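Local atomic coordinates of hypothetical protein PA2201 (Pseudomonas aeruginosa, PDB entry 2FEF), a protein that is of unknown function but probably acts as an immunity protein that neutralises a DNase toxin of the PoNe type. Residues T7-A15 / E106-L117; W255-V265 / P278-R289. All blocks are in the same frame, centred on the assembly; numbering follows the deposited sequence.

Contact 1 of 2, residues T7-A15 / E106-L117; sequences TLDNRLAEA and ETAALWLDYSRL. With EDO (1,2-ethanediol), chain D.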
loop_
_atom_site.group_PDB
_atom_site.type_symbol
_atom_site.label_atom_id
_atom_site.label_comp_id
_atom_site.label_asym_id
_atom_site.label_seq_id
_atom_site.Cartn_x
_atom_site.Cartn_y
_atom_site.Cartn_z
ATOM N N THR B 7 -5.867 11.426 -25.116
ATOM C CA THR B 7 -6.381 10.051 -25.210
ATOM C C THR B 7 -5.622 9.116 -24.290
ATOM O O THR B 7 -4.389 9.013 -24.380
ATOM C CB THR B 7 -6.307 9.497 -26.670
ATOM O OG1 THR B 7 -7.190 10.243 -27.509
ATOM C CG2 THR B 7 -6.750 8.070 -26.715
ATOM N N LEU B 8 -6.338 8.386 -23.440
ATOM C CA LEU B 8 -5.677 7.393 -22.587
ATOM C C LEU B 8 -6.162 6.018 -22.978
ATOM O O LEU B 8 -7.370 5.792 -23.065
ATOM C CB LEU B 8 -5.947 7.642 -21.108
ATOM C CG LEU B 8 -5.539 9.032 -20.574
ATOM C CD1 LEU B 8 -6.022 9.134 -19.162
ATOM C CD2 LEU B 8 -4.034 9.224 -20.632
ATOM N N ASP B 9 -5.215 5.126 -23.225
ATOM C CA ASP B 9 -5.544 3.805 -23.746
ATOM C C ASP B 9 -5.790 2.708 -22.736
ATOM O O ASP B 9 -6.410 1.686 -23.082
ATOM C CB ASP B 9 -4.502 3.373 -24.784
ATOM C CG ASP B 9 -4.613 4.199 -26.073
ATOM O OD1 ASP B 9 -5.693 4.752 -26.326
ATOM O OD2 ASP B 9 -3.618 4.326 -26.807
ATOM N N ASN B 10 -5.325 2.876 -21.498
ATOM C CA ASN B 10 -5.446 1.753 -20.551
ATOM C C ASN B 10 -6.912 1.473 -20.196
ATOM O O ASN B 10 -7.739 2.385 -20.222
ATOM C CB ASN B 10 -4.665 2.044 -19.270
ATOM C CG ASN B 10 -5.496 2.812 -18.242
ATOM O OD1 ASN B 10 -6.212 2.224 -17.433
ATOM N ND2 ASN B 10 -5.380 4.102 -18.261
ATOM N N ARG B 11 -7.213 0.216 -19.868
ATOM C CA ARG B 11 -8.508 -0.156 -19.302
ATOM C C ARG B 11 -8.252 -0.987 -18.046
ATOM O O ARG B 11 -8.656 -2.163 -17.917
ATOM C CB ARG B 11 -9.362 -0.908 -20.336
ATOM C CG ARG B 11 -9.758 -0.079 -21.593
ATOM C CD ARG B 11 -10.560 1.216 -21.266
ATOM N NE ARG B 11 -10.919 1.982 -22.489
ATOM C CZ ARG B 11 -10.258 3.055 -22.938
ATOM N NH1 ARG B 11 -9.200 3.550 -22.264
ATOM N NH2 ARG B 11 -10.662 3.649 -24.064
ATOM N N LEU B 12 -7.536 -0.374 -17.107
ATOM C CA LEU B 12 -7.024 -1.093 -15.960
ATOM C C LEU B 12 -8.145 -1.591 -15.052
ATOM O O LEU B 12 -8.064 -2.716 -14.518
ATOM C CB LEU B 12 -6.031 -0.209 -15.155
ATOM C CG LEU B 12 -5.453 -0.754 -13.821
ATOM C CD1 LEU B 12 -4.681 -2.090 -13.944
ATOM C CD2 LEU B 12 -4.619 0.342 -13.136
ATOM N N ALA B 13 -9.160 -0.759 -14.820
ATOM C CA ALA B 13 -10.212 -1.150 -13.859
ATOM C C ALA B 13 -10.949 -2.411 -14.341
ATOM O O ALA B 13 -11.279 -3.274 -13.528
ATOM C CB ALA B 13 -11.193 -0.027 -13.577
ATOM N N GLU B 14 -11.211 -2.492 -15.643
ATOM C CA GLU B 14 -11.839 -3.704 -16.222
ATOM C C GLU B 14 -10.938 -4.939 -16.166
ATOM O O GLU B 14 -11.432 -6.047 -16.032
ATOM C CB GLU B 14 -12.336 -3.462 -17.665
ATOM C CG GLU B 14 -13.754 -2.861 -17.761
ATOM N N ALA B 15 -9.626 -4.751 -16.282
ATOM C CA ALA B 15 -8.682 -5.875 -16.348
ATOM C C ALA B 15 -8.489 -6.513 -14.976
ATOM O O ALA B 15 -8.343 -7.743 -14.870
ATOM C CB ALA B 15 -7.330 -5.414 -16.933
ATOM N N GLU B 106 -2.156 -4.082 -21.101
ATOM C CA GLU B 106 -2.364 -3.016 -20.099
ATOM C C GLU B 106 -1.078 -2.457 -19.555
ATOM O O GLU B 106 -1.003 -1.260 -19.210
ATOM C CB GLU B 106 -3.246 -3.502 -18.949
ATOM C CG GLU B 106 -4.671 -3.849 -19.398
ATOM C CD GLU B 106 -5.333 -2.657 -20.046
ATOM O OE1 GLU B 106 -5.108 -1.519 -19.568
ATOM O OE2 GLU B 106 -6.077 -2.844 -21.019
ATOM N N THR B 107 -0.069 -3.309 -19.459
ATOM C CA THR B 107 1.264 -2.848 -19.059
ATOM C C THR B 107 1.757 -1.811 -20.087
ATOM O O THR B 107 2.156 -0.687 -19.724
ATOM C CB THR B 107 2.250 -3.996 -19.008
ATOM O OG1 THR B 107 1.711 -5.058 -18.198
ATOM C CG2 THR B 107 3.619 -3.522 -18.482
ATOM N N ALA B 108 1.703 -2.178 -21.362
ATOM C CA ALA B 108 2.053 -1.252 -22.439
ATOM C C ALA B 108 1.190 0.021 -22.419
ATOM O O ALA B 108 1.722 1.134 -22.571
ATOM C CB ALA B 108 1.955 -1.962 -23.795
ATOM N N ALA B 109 -0.125 -0.127 -22.208
ATOM C CA ALA B 109 -1.031 1.040 -22.170
ATOM C C ALA B 109 -0.679 1.944 -21.006
ATOM O O ALA B 109 -0.679 3.138 -21.144
ATOM C CB ALA B 109 -2.464 0.598 -22.034
ATOM N N LEU B 110 -0.391 1.373 -19.838
ATOM C CA LEU B 110 -0.085 2.219 -18.694
ATOM C C LEU B 110 1.217 2.985 -18.903
ATOM O O LEU B 110 1.286 4.157 -18.524
ATOM C CB LEU B 110 -0.071 1.429 -17.378
ATOM C CG LEU B 110 -1.455 1.007 -16.865
ATOM C CD1 LEU B 110 -1.214 -0.097 -15.808
ATOM C CD2 LEU B 110 -2.285 2.230 -16.332
ATOM N N TRP B 111 2.244 2.333 -19.474
ATOM C CA TRP B 111 3.484 3.052 -19.802
ATOM C C TRP B 111 3.272 4.226 -20.792
ATOM O O TRP B 111 3.800 5.330 -20.589
ATOM C CB TRP B 111 4.547 2.080 -20.326
ATOM C CG TRP B 111 5.293 1.357 -19.230
ATOM C CD1 TRP B 111 5.067 0.064 -18.783
ATOM C CD2 TRP B 111 6.348 1.884 -18.422
ATOM N NE1 TRP B 111 5.953 -0.236 -17.773
ATOM C CE2 TRP B 111 6.722 0.870 -17.505
ATOM C CE3 TRP B 111 6.992 3.139 -18.350
ATOM C CZ2 TRP B 111 7.761 1.051 -16.565
ATOM C CZ3 TRP B 111 8.021 3.317 -17.426
ATOM C CH2 TRP B 111 8.380 2.274 -16.529
ATOM N N LEU B 112 2.492 3.967 -21.841
ATOM C CA LEU B 112 2.129 4.968 -22.840
ATOM C C LEU B 112 1.322 6.109 -22.210
ATOM O O LEU B 112 1.661 7.279 -22.417
ATOM C CB LEU B 112 1.288 4.306 -23.927
ATOM C CG LEU B 112 0.901 5.180 -25.105
ATOM C CD1 LEU B 112 2.170 5.727 -25.763
ATOM C CD2 LEU B 112 0.071 4.351 -26.071
ATOM N N ASP B 113 0.271 5.771 -21.445
ATOM C CA ASP B 113 -0.515 6.802 -20.698
ATOM C C ASP B 113 0.336 7.612 -19.748
ATOM O O ASP B 113 0.206 8.849 -19.676
ATOM C CB ASP B 113 -1.712 6.182 -19.948
ATOM C CG ASP B 113 -2.777 5.567 -20.921
ATOM O OD1 ASP B 113 -2.777 5.849 -22.141
ATOM O OD2 ASP B 113 -3.632 4.820 -20.453
ATOM N N TYR B 114 1.196 6.932 -18.986
ATOM C CA TYR B 114 2.152 7.652 -18.156
ATOM C C TYR B 114 2.934 8.683 -18.963
ATOM O O TYR B 114 3.022 9.849 -18.566
ATOM C CB TYR B 114 3.096 6.666 -17.433
ATOM C CG TYR B 114 4.405 7.244 -16.905
ATOM C CD1 TYR B 114 4.432 8.376 -16.090
ATOM C CD2 TYR B 114 5.631 6.601 -17.184
ATOM C CE1 TYR B 114 5.645 8.893 -15.618
ATOM C CE2 TYR B 114 6.832 7.103 -16.694
ATOM C CZ TYR B 114 6.839 8.237 -15.924
ATOM O OH TYR B 114 8.021 8.754 -15.410
ATOM N N SER B 115 3.531 8.257 -20.072
ATOM C CA SER B 115 4.361 9.181 -20.857
ATOM C C SER B 115 3.541 10.387 -21.360
ATOM O O SER B 115 4.043 11.515 -21.454
ATOM C CB SER B 115 4.988 8.431 -22.046
ATOM O OG SER B 115 4.043 8.214 -23.116
ATOM N N ARG B 116 2.280 10.152 -21.706
ATOM C CA ARG B 116 1.427 11.254 -22.217
ATOM C C ARG B 116 1.078 12.251 -21.130
ATOM O O ARG B 116 1.064 13.476 -21.364
ATOM C CB ARG B 116 0.154 10.703 -22.838
ATOM C CG ARG B 116 0.426 9.940 -24.137
ATOM C CD ARG B 116 -0.776 9.101 -24.461
ATOM N NE ARG B 116 -0.671 8.498 -25.780
ATOM C CZ ARG B 116 -1.396 7.454 -26.169
ATOM N NH1 ARG B 116 -2.244 6.872 -25.315
ATOM N NH2 ARG B 116 -1.244 6.965 -27.397
ATOM N N LEU B 117 0.836 11.747 -19.917
ATOM C CA LEU B 117 0.507 12.633 -18.784
ATOM C C LEU B 117 1.757 13.374 -18.344
ATOM O O LEU B 117 1.692 14.541 -17.942
ATOM C CB LEU B 117 -0.106 11.834 -17.605
ATOM C CG LEU B 117 -1.472 11.216 -17.950
ATOM C CD1 LEU B 117 -1.882 10.236 -16.897
ATOM C CD2 LEU B 117 -2.509 12.341 -18.034
HETATM C C1 EDO D . -7.977 6.647 -16.488
HETATM O O1 EDO D . -7.641 5.722 -17.535
HETATM C C2 EDO D . -9.431 6.487 -16.042
HETATM O O2 EDO D . -10.268 6.360 -17.208
HETATM O O HOH W 1 -5.826 -0.960 -23.291
#

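Contact 2 of 2, residues W255-V265 / P278-R289; sequences WWAMEVSALGV and PHYLGDLVDYAR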
loop_
_atom_site.group_PDB
_atom_site.type_symbol
_atom_site.label_atom_id
_atom_site.label_comp_id
_atom_site.label_asym_id
_atom_site.label_seq_id
_atom_site.Cartn_x
_atom_site.Cartn_y
_atom_site.Cartn_z
ATOM N N TRP B 255 14.694 -13.517 -14.104
ATOM C CA TRP B 255 15.359 -14.756 -14.516
ATOM C C TRP B 255 15.500 -14.911 -16.035
ATOM O O TRP B 255 16.317 -15.688 -16.514
ATOM C CB TRP B 255 14.480 -15.884 -13.979
ATOM C CG TRP B 255 14.894 -17.306 -14.182
ATOM C CD1 TRP B 255 14.438 -18.168 -15.127
ATOM C CD2 TRP B 255 15.790 -18.034 -13.357
ATOM N NE1 TRP B 255 14.996 -19.403 -14.948
ATOM C CE2 TRP B 255 15.832 -19.352 -13.851
ATOM C CE3 TRP B 255 16.548 -17.705 -12.227
ATOM C CZ2 TRP B 255 16.631 -20.337 -13.274
ATOM C CZ3 TRP B 255 17.335 -18.694 -11.645
ATOM C CH2 TRP B 255 17.371 -19.993 -12.173
ATOM N N TRP B 256 14.680 -14.188 -16.791
ATOM C CA TRP B 256 14.388 -14.576 -18.171
ATOM C C TRP B 256 15.254 -13.930 -19.229
ATOM O O TRP B 256 15.366 -12.724 -19.295
ATOM C CB TRP B 256 12.896 -14.306 -18.473
ATOM C CG TRP B 256 12.068 -15.076 -17.497
ATOM C CD1 TRP B 256 11.339 -14.575 -16.452
ATOM C CD2 TRP B 256 11.957 -16.489 -17.434
ATOM N NE1 TRP B 256 10.781 -15.605 -15.740
ATOM C CE2 TRP B 256 11.133 -16.794 -16.328
ATOM C CE3 TRP B 256 12.489 -17.538 -18.205
ATOM C CZ2 TRP B 256 10.813 -18.098 -15.969
ATOM C CZ3 TRP B 256 12.178 -18.842 -17.847
ATOM C CH2 TRP B 256 11.343 -19.113 -16.742
ATOM N N ALA B 257 15.824 -14.764 -20.098
ATOM C CA ALA B 257 16.494 -14.277 -21.293
ATOM C C ALA B 257 15.465 -13.872 -22.328
ATOM O O ALA B 257 15.323 -14.518 -23.363
ATOM C CB ALA B 257 17.426 -15.387 -21.878
HETATM N N MSE B 258 14.781 -12.763 -22.061
HETATM C CA MSE B 258 13.700 -12.237 -22.913
HETATM C C MSE B 258 14.236 -11.782 -24.237
HETATM O O MSE B 258 13.549 -11.892 -25.250
HETATM C CB MSE B 258 13.152 -10.966 -22.238
HETATM C CG MSE B 258 12.425 -11.312 -21.039
HETATM SE SE MSE B 258 11.694 -9.633 -20.310
HETATM C CE MSE B 258 10.805 -10.562 -18.880
ATOM N N GLU B 259 15.462 -11.249 -24.225
ATOM C CA GLU B 259 16.084 -10.779 -25.453
ATOM C C GLU B 259 16.370 -11.942 -26.433
ATOM O O GLU B 259 16.013 -11.858 -27.605
ATOM C CB GLU B 259 17.329 -9.916 -25.189
ATOM C CG GLU B 259 18.678 -10.571 -24.770
ATOM C CD GLU B 259 18.676 -11.244 -23.418
ATOM O OE1 GLU B 259 17.843 -12.158 -23.214
ATOM O OE2 GLU B 259 19.564 -10.964 -22.584
ATOM N N VAL B 260 16.996 -12.997 -25.937
ATOM C CA VAL B 260 17.305 -14.191 -26.771
ATOM C C VAL B 260 16.002 -14.828 -27.290
ATOM O O VAL B 260 15.890 -15.195 -28.473
ATOM C CB VAL B 260 18.147 -15.235 -25.996
ATOM C CG1 VAL B 260 18.523 -16.452 -26.891
ATOM C CG2 VAL B 260 19.406 -14.602 -25.442
ATOM N N SER B 261 15.028 -14.978 -26.399
ATOM C CA SER B 261 13.742 -15.566 -26.805
ATOM C C SER B 261 13.062 -14.710 -27.884
ATOM O O SER B 261 12.598 -15.258 -28.893
ATOM C CB SER B 261 12.828 -15.789 -25.589
ATOM O OG SER B 261 13.581 -16.411 -24.528
ATOM N N ALA B 262 13.043 -13.376 -27.704
ATOM C CA ALA B 262 12.421 -12.495 -28.710
ATOM C C ALA B 262 13.196 -12.539 -30.026
ATOM O O ALA B 262 12.612 -12.533 -31.111
ATOM C CB ALA B 262 12.289 -11.068 -28.169
ATOM N N LEU B 263 14.522 -12.629 -29.951
ATOM C CA LEU B 263 15.317 -12.761 -31.190
ATOM C C LEU B 263 14.955 -14.028 -31.971
ATOM O O LEU B 263 14.956 -14.017 -33.202
ATOM C CB LEU B 263 16.842 -12.683 -30.895
ATOM C CG LEU B 263 17.354 -11.306 -30.450
ATOM C CD1 LEU B 263 18.752 -11.379 -29.776
ATOM C CD2 LEU B 263 17.347 -10.302 -31.610
ATOM N N GLY B 264 14.611 -15.106 -31.270
ATOM C CA GLY B 264 14.141 -16.329 -31.922
ATOM C C GLY B 264 12.860 -16.138 -32.743
ATOM O O GLY B 264 12.722 -16.683 -33.842
ATOM N N VAL B 265 11.919 -15.376 -32.212
ATOM C CA VAL B 265 10.701 -15.065 -32.957
ATOM C C VAL B 265 11.043 -14.217 -34.186
ATOM O O VAL B 265 10.562 -14.482 -35.292
ATOM C CB VAL B 265 9.671 -14.332 -32.061
ATOM C CG1 VAL B 265 8.422 -13.905 -32.887
ATOM C CG2 VAL B 265 9.250 -15.244 -30.867
ATOM N N PRO B 278 17.258 -23.109 -18.935
ATOM C CA PRO B 278 16.146 -22.832 -18.022
ATOM C C PRO B 278 15.709 -21.365 -18.028
ATOM O O PRO B 278 14.683 -21.020 -17.411
ATOM C CB PRO B 278 16.699 -23.221 -16.648
ATOM C CG PRO B 278 18.170 -23.290 -16.808
ATOM C CD PRO B 278 18.468 -23.582 -18.228
ATOM N N HIS B 279 16.455 -20.539 -18.762
ATOM C CA HIS B 279 16.179 -19.096 -18.865
ATOM C C HIS B 279 15.517 -18.708 -20.192
ATOM O O HIS B 279 15.141 -17.560 -20.380
ATOM C CB HIS B 279 17.476 -18.303 -18.651
ATOM C CG HIS B 279 18.178 -18.643 -17.360
ATOM N ND1 HIS B 279 17.907 -18.004 -16.163
ATOM C CD2 HIS B 279 19.097 -19.595 -17.077
ATOM C CE1 HIS B 279 18.649 -18.539 -15.208
ATOM N NE2 HIS B 279 19.387 -19.492 -15.738
ATOM N N TYR B 280 15.373 -19.661 -21.113
ATOM C CA TYR B 280 14.821 -19.396 -22.436
ATOM C C TYR B 280 13.307 -19.630 -22.426
ATOM O O TYR B 280 12.811 -20.637 -21.891
ATOM C CB TYR B 280 15.481 -20.366 -23.472
ATOM C CG TYR B 280 15.133 -20.079 -24.917
ATOM C CD1 TYR B 280 15.702 -18.996 -25.591
ATOM C CD2 TYR B 280 14.244 -20.907 -25.623
ATOM C CE1 TYR B 280 15.377 -18.724 -26.911
ATOM C CE2 TYR B 280 13.923 -20.654 -26.951
ATOM C CZ TYR B 280 14.506 -19.559 -27.599
ATOM O OH TYR B 280 14.180 -19.300 -28.918
ATOM N N LEU B 281 12.560 -18.769 -23.091
ATOM C CA LEU B 281 11.092 -18.895 -23.069
ATOM C C LEU B 281 10.563 -19.563 -24.333
ATOM O O LEU B 281 9.777 -18.968 -25.092
ATOM C CB LEU B 281 10.474 -17.486 -22.883
ATOM C CG LEU B 281 10.771 -16.911 -21.487
ATOM C CD1 LEU B 281 10.649 -15.362 -21.517
ATOM C CD2 LEU B 281 9.817 -17.533 -20.477
ATOM N N GLY B 282 10.963 -20.820 -24.535
ATOM C CA GLY B 282 10.543 -21.589 -25.712
ATOM C C GLY B 282 9.043 -21.639 -25.929
ATOM O O GLY B 282 8.594 -21.542 -27.062
ATOM N N ASP B 283 8.257 -21.765 -24.853
ATOM C CA ASP B 283 6.787 -21.885 -25.024
ATOM C C ASP B 283 6.179 -20.601 -25.562
ATOM O O ASP B 283 5.142 -20.616 -26.233
ATOM C CB ASP B 283 6.060 -22.351 -23.736
ATOM C CG ASP B 283 5.823 -21.211 -22.736
ATOM O OD1 ASP B 283 6.786 -20.811 -22.038
ATOM O OD2 ASP B 283 4.662 -20.732 -22.640
ATOM N N LEU B 284 6.835 -19.474 -25.262
ATOM C CA LEU B 284 6.368 -18.201 -25.770
ATOM C C LEU B 284 6.830 -17.948 -27.185
ATOM O O LEU B 284 6.083 -17.352 -27.981
ATOM C CB LEU B 284 6.772 -17.033 -24.847
ATOM C CG LEU B 284 6.132 -17.105 -23.460
ATOM C CD1 LEU B 284 6.466 -15.841 -22.639
ATOM C CD2 LEU B 284 4.578 -17.245 -23.594
ATOM N N VAL B 285 8.047 -18.400 -27.506
ATOM C CA VAL B 285 8.459 -18.458 -28.912
ATOM C C VAL B 285 7.376 -19.165 -29.724
ATOM O O VAL B 285 6.924 -18.658 -30.754
ATOM C CB VAL B 285 9.854 -19.100 -29.074
ATOM C CG1 VAL B 285 10.208 -19.275 -30.587
ATOM C CG2 VAL B 285 10.921 -18.235 -28.319
ATOM N N ASP B 286 6.948 -20.340 -29.250
ATOM C CA ASP B 286 5.945 -21.122 -29.958
ATOM C C ASP B 286 4.622 -20.366 -30.080
ATOM O O ASP B 286 4.029 -20.350 -31.158
ATOM C CB ASP B 286 5.756 -22.496 -29.284
ATOM C CG ASP B 286 7.014 -23.367 -29.341
ATOM O OD1 ASP B 286 7.898 -23.112 -30.205
ATOM O OD2 ASP B 286 7.122 -24.331 -28.517
ATOM N N TYR B 287 4.189 -19.742 -28.976
ATOM C CA TYR B 287 2.953 -18.961 -28.903
ATOM C C TYR B 287 2.941 -17.822 -29.923
ATOM O O TYR B 287 1.976 -17.685 -30.691
ATOM C CB TYR B 287 2.750 -18.379 -27.488
ATOM C CG TYR B 287 1.620 -17.396 -27.385
ATOM C CD1 TYR B 287 0.297 -17.831 -27.363
ATOM C CD2 TYR B 287 1.860 -16.016 -27.341
ATOM C CE1 TYR B 287 -0.756 -16.931 -27.272
ATOM C CE2 TYR B 287 0.806 -15.116 -27.247
ATOM C CZ TYR B 287 -0.502 -15.585 -27.243
ATOM O OH TYR B 287 -1.554 -14.695 -27.142
ATOM N N ALA B 288 4.000 -17.002 -29.912
ATOM C CA ALA B 288 4.110 -15.866 -30.823
ATOM C C ALA B 288 4.104 -16.328 -32.305
ATOM O O ALA B 288 3.429 -15.724 -33.144
ATOM C CB ALA B 288 5.377 -15.076 -30.504
ATOM N N ARG B 289 4.832 -17.411 -32.606
ATOM C CA ARG B 289 4.899 -17.922 -33.979
ATOM C C ARG B 289 3.527 -18.402 -34.418
ATOM O O ARG B 289 3.066 -18.016 -35.498
ATOM C CB ARG B 289 5.940 -19.032 -34.122
ATOM C CG ARG B 289 7.386 -18.530 -33.988
ATOM C CD ARG B 289 8.382 -19.668 -34.008
ATOM N NE ARG B 289 9.744 -19.172 -34.174
ATOM C CZ ARG B 289 10.835 -19.929 -34.089
ATOM N NH1 ARG B 289 10.732 -21.229 -33.847
ATOM N NH2 ARG B 289 12.030 -19.390 -34.252
HETATM O O HOH W 2 16.186 -17.543 -29.954
HETATM O O HOH W 3 9.791 -16.918 -35.835
#

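Contact 1 of 2, residues T7-A15 / E106-L117
The carboxylate of D113 grips the backbone of D9 and N10. D113 OD1 accepts from D9 N at 2.8 Å on its syn lone pair. D113 OD2 takes N10 N at 2.8 Å on the syn side. From the anti side, D113 OD2 also accepts from N10 ND2 at 2.9 Å. Two helix turns earlier, E106 OE1 receives R11 N at 2.7 Å, and a water joins E106 OE2 to D9 O. R116 completes the polar row: R116 NH1 forms a long, weak salt bridge with D9 OD2 at 3.3 Å, and its NE also pairs with E171. N10 is turned back on its own chain, CG lying between the backbone N and carbonyl carbon (chi1 87°), where OD1 takes L12 N in an Asx turn and also bonds Y58. Apolar contact is modest: A109 CB sits 3.5 Å from N10 CA, L110 CD2 lies beside the N10 amide, and L8 CD2 approaches L117 CG. ND2 of N10 further binds an ethanediol, probably from the crystallisation liquor. Acidic side chains of helix 97-127 thus satisfy three consecutive backbone amides, fixing the loop that leads into helix 12-20, and R116 probably offsets some of the negative charge.

Contact 2 of 2, residues W255-V265 / P278-R289
With CG of W255 anti to the backbone N (chi1 -178°) and CG of H279 set beside its own N, the imidazole comes over one face of the indole while ND1 turns to the W255 carbonyl. H279 CE1 lies 3.2 Å from W255 CE2, and the rings meet obliquely, their planes at 33°. H279 ND1 donates to W255 O at 2.8 Å, in the carbonyl plane and close to the imidazole plane. W255 NE1 in turn gives its hydrogen to P278 O at 3.0 Å, from well above that carbonyl's plane. Next along, A257 N bonds H279 O at 2.9 Å. The W256 indole lies between W255 CD1 on one face and L281 CD2 on the other; the leucine methyl makes a CH-pi contact 3.9 Å from the centroid of the six-membered ring, and W256 NE1 bonds D92.

S261 OG relays between the segments: it donates to A257 O and accepts a nearly straight bond from L281 N (2.9 Å) at the start of helix 282-292. The two helical segments run roughly in the same direction, 32° apart, with V265 CG2 packed on V285 and the A288 methyl. Beyond them R289 NH2 reaches G264 O at 2.8 Å and also W269 O, while V285 CG1 covers one guanidinium face. Y280 CE1 meets V260 CG1 at its ring edge, its hydroxyl bonding D271. Buried main-chain groups at both helix starts are therefore paired through side chains, and the H279 bond to W255 O implies a proton on ND1.

Overall arrangement
From the N terminus, segment 7-15 leads into helix 12-20, and contact 1 closes a long, mostly helical loop of 90 residues by setting this lead-in against helix 97-127; helix 66-93 also lies against it. The chain then passes through helix 146-158 and onward to the C-terminal region, where contact 2 closes a short loop of 12 residues between helices 258-267 and 282-292. The two are in series, neither enclosing nor crossing the other, on opposite sides of the chain's centre, with centres 25 Å apart. Helix 66-93 touches both, W76 at contact 1 and L88 and I91 at contact 2, and so connects the N-terminal and C-terminal family regions.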